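Local coordinates for protein Rubredoxin\:oxygen oxidoreductase (PDB 1E5D) that catalyses the four-electron reduction of dioxygen to two water molecules, using a diiron centre and flavin mononucleotide, at residues Thr252-Ile257 / Ile301-Ala306. Residues are numbered along the deposited sequence; the frame is centred on the assembly and turned at random.
Sequences TNKVVI and ISDAGA
Lys254 sets CG trans to its own backbone N (chi1 -172°) and bends at chi3, while Asp303 turns its carboxylate in between its N and carbonyl carbon (chi1 57°), and these two choices bring the charged ends together. The ammonium NZ meets Asp303 OD1 at 2.5 Å, from the syn side and tilted 26° out of the carboxylate plane, in a salt bridge; Glu300 gives the same lysine a second acidic partner. Close by, Thr252 OG1 points at Asp303 O, probably as a hydrogen bond, though the modelled separation is too short to trust in detail. The salt bridge ties the turn after helix 294-302 to the start of strand 254-259. Lys254 O accepts two successive amides: Gly305 N at 2.8 Å, in the carbonyl plane, and Ala306 N more weakly at 3.3 Å. One step on, Val256 N reaches Ala306 O at 3.1 Å in a nearly straight bond, as the parallel bridge between Val255 and Ala306 forms. Val256 splits its branches: CG2 rests on Ala304 CB at 3.7 Å, and CG1 meets Ile301 CG1 at 3.9 Å, the Val256 and Ile301 side chains crossing at about a right angle. In this flavodoxin-like domain, helix 294-302 joins strands 283-288 and 306-310 in a right-handed beta-alpha-beta crossover over the intervening strand 254-259, while Val255 and Ala306 face helices 265-279 and 379-400, respectively.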
ATOM      1  N   THR A 252      16.849   9.350  19.266  1.00 18.15           N
ATOM      2  CA  THR A 252      18.233   9.415  18.859  1.00 13.27           C
ATOM      3  C   THR A 252      18.357  10.447  17.735  1.00 15.89           C
ATOM      4  O   THR A 252      17.358  11.001  17.266  1.00 20.00           O
ATOM      5  CB  THR A 252      18.776   8.067  18.369  1.00 14.51           C
ATOM      6  OG1 THR A 252      18.031   7.681  17.207  1.00 28.84           O
ATOM      7  CG2 THR A 252      18.569   6.978  19.402  1.00 18.21           C
ATOM      8  N   ASN A 253      19.581  10.695  17.305  1.00 17.16           N
ATOM      9  CA  ASN A 253      19.918  11.660  16.274  1.00 24.11           C
ATOM     10  C   ASN A 253      19.623  11.138  14.875  1.00 26.15           C
ATOM     11  O   ASN A 253      20.205  11.590  13.893  1.00 33.15           O
ATOM     12  CB  ASN A 253      21.411  11.995  16.378  1.00 32.47           C
ATOM     13  CG  ASN A 253      21.716  13.427  15.995  1.00 37.76           C
ATOM     14  OD1 ASN A 253      20.815  14.262  15.949  1.00 55.84           O
ATOM     15  ND2 ASN A 253      22.988  13.689  15.722  1.00 52.98           N
ATOM     16  N   LYS A 254      18.723  10.172  14.779  1.00 25.02           N
ATOM     17  CA  LYS A 254      18.375   9.514  13.530  1.00 21.09           C
ATOM     18  C   LYS A 254      17.112  10.117  12.927  1.00 18.71           C
ATOM     19  O   LYS A 254      16.090  10.310  13.582  1.00 17.18           O
ATOM     20  CB  LYS A 254      18.192   8.021  13.776  1.00 21.58           C
ATOM     21  CG  LYS A 254      18.016   7.176  12.526  1.00 22.15           C
ATOM     22  CD  LYS A 254      18.075   5.702  12.888  1.00 20.36           C
ATOM     23  CE  LYS A 254      17.151   4.862  12.029  1.00 21.71           C
ATOM     24  NZ  LYS A 254      16.898   3.539  12.665  1.00 30.24           N
ATOM     25  N   VAL A 255      17.222  10.422  11.636  1.00 14.54           N
ATOM     26  CA  VAL A 255      16.079  10.962  10.908  1.00 16.07           C
ATOM     27  C   VAL A 255      15.718   9.976   9.800  1.00 14.32           C
ATOM     28  O   VAL A 255      16.554   9.552   9.009  1.00 13.52           O
ATOM     29  CB  VAL A 255      16.368  12.362  10.349  1.00 18.92           C
ATOM     30  CG1 VAL A 255      15.175  12.918   9.586  1.00 16.11           C
ATOM     31  CG2 VAL A 255      16.744  13.333  11.461  1.00 18.00           C
ATOM     32  N   VAL A 256      14.456   9.583   9.763  1.00 12.50           N
ATOM     33  CA  VAL A 256      13.870   8.741   8.751  1.00  6.82           C
ATOM     34  C   VAL A 256      12.982   9.615   7.866  1.00  6.60           C
ATOM     35  O   VAL A 256      12.002  10.208   8.317  1.00 15.53           O
ATOM     36  CB  VAL A 256      12.995   7.617   9.330  1.00 11.96           C
ATOM     37  CG1 VAL A 256      12.172   6.974   8.213  1.00  8.64           C
ATOM     38  CG2 VAL A 256      13.830   6.582  10.054  1.00  8.24           C
ATOM     39  N   ILE A 257      13.345   9.692   6.601  1.00 11.20           N
ATOM     40  CA  ILE A 257      12.543  10.385   5.607  1.00 10.49           C
ATOM     41  C   ILE A 257      11.861   9.363   4.706  1.00 13.55           C
ATOM     42  O   ILE A 257      12.513   8.534   4.064  1.00 14.53           O
ATOM     43  CB  ILE A 257      13.409  11.322   4.755  1.00 13.86           C
ATOM     44  CG1 ILE A 257      14.130  12.412   5.547  1.00 15.98           C
ATOM     45  CG2 ILE A 257      12.580  11.917   3.629  1.00 12.84           C
ATOM     46  CD1 ILE A 257      15.326  13.001   4.824  1.00  8.53           C
ATOM     47  N   ILE A 301      12.083   3.479  12.055  1.00 13.60           N
ATOM     48  CA  ILE A 301      11.480   4.577  12.804  1.00 12.56           C
ATOM     49  C   ILE A 301      11.543   4.305  14.302  1.00 16.27           C
ATOM     50  O   ILE A 301      11.540   5.239  15.101  1.00 19.44           O
ATOM     51  CB  ILE A 301      10.027   4.822  12.369  1.00 11.78           C
ATOM     52  CG1 ILE A 301       9.889   5.591  11.049  1.00 13.21           C
ATOM     53  CG2 ILE A 301       9.241   5.535  13.462  1.00 14.35           C
ATOM     54  CD1 ILE A 301       8.485   5.502  10.491  1.00 24.38           C
ATOM     55  N   SER A 302      11.600   3.028  14.653  1.00 15.94           N
ATOM     56  CA  SER A 302      11.598   2.604  16.041  1.00 16.90           C
ATOM     57  C   SER A 302      12.597   3.378  16.893  1.00 23.66           C
ATOM     58  O   SER A 302      12.292   3.791  18.008  1.00 21.48           O
ATOM     59  CB  SER A 302      11.901   1.098  16.127  1.00 12.68           C
ATOM     60  OG  SER A 302      13.248   0.855  15.775  1.00 40.64           O
ATOM     61  N   ASP A 303      13.799   3.596  16.366  1.00 18.22           N
ATOM     62  CA  ASP A 303      14.815   4.308  17.133  1.00 17.80           C
ATOM     63  C   ASP A 303      15.157   5.643  16.488  1.00 26.79           C
ATOM     64  O   ASP A 303      16.179   6.254  16.809  1.00 31.08           O
ATOM     65  CB  ASP A 303      16.063   3.426  17.277  1.00 13.93           C
ATOM     66  CG  ASP A 303      16.595   3.002  15.918  1.00 22.72           C
ATOM     67  OD1 ASP A 303      15.831   3.115  14.930  1.00 36.18           O
ATOM     68  OD2 ASP A 303      17.759   2.563  15.826  1.00 43.09           O
ATOM     69  N   ALA A 304      14.320   6.147  15.581  1.00 26.70           N
ATOM     70  CA  ALA A 304      14.579   7.477  15.026  1.00 21.29           C
ATOM     71  C   ALA A 304      14.023   8.562  15.935  1.00 19.46           C
ATOM     72  O   ALA A 304      13.058   8.307  16.664  1.00 20.25           O
ATOM     73  CB  ALA A 304      13.956   7.619  13.648  1.00  9.97           C
ATOM     74  N   GLY A 305      14.587   9.760  15.900  1.00 13.62           N
ATOM     75  CA  GLY A 305      14.011  10.849  16.687  1.00  8.63           C
ATOM     76  C   GLY A 305      13.071  11.707  15.870  1.00 12.55           C
ATOM     77  O   GLY A 305      12.181  12.389  16.385  1.00 23.04           O
ATOM     78  N   ALA A 306      13.250  11.699  14.548  1.00 11.57           N
ATOM     79  CA  ALA A 306      12.333  12.476  13.714  1.00 14.57           C
ATOM     80  C   ALA A 306      11.873  11.676  12.504  1.00 14.51           C
ATOM     81  O   ALA A 306      12.648  10.956  11.875  1.00 20.30           O
ATOM     82  CB  ALA A 306      12.994  13.768  13.257  1.00 12.78           C
TER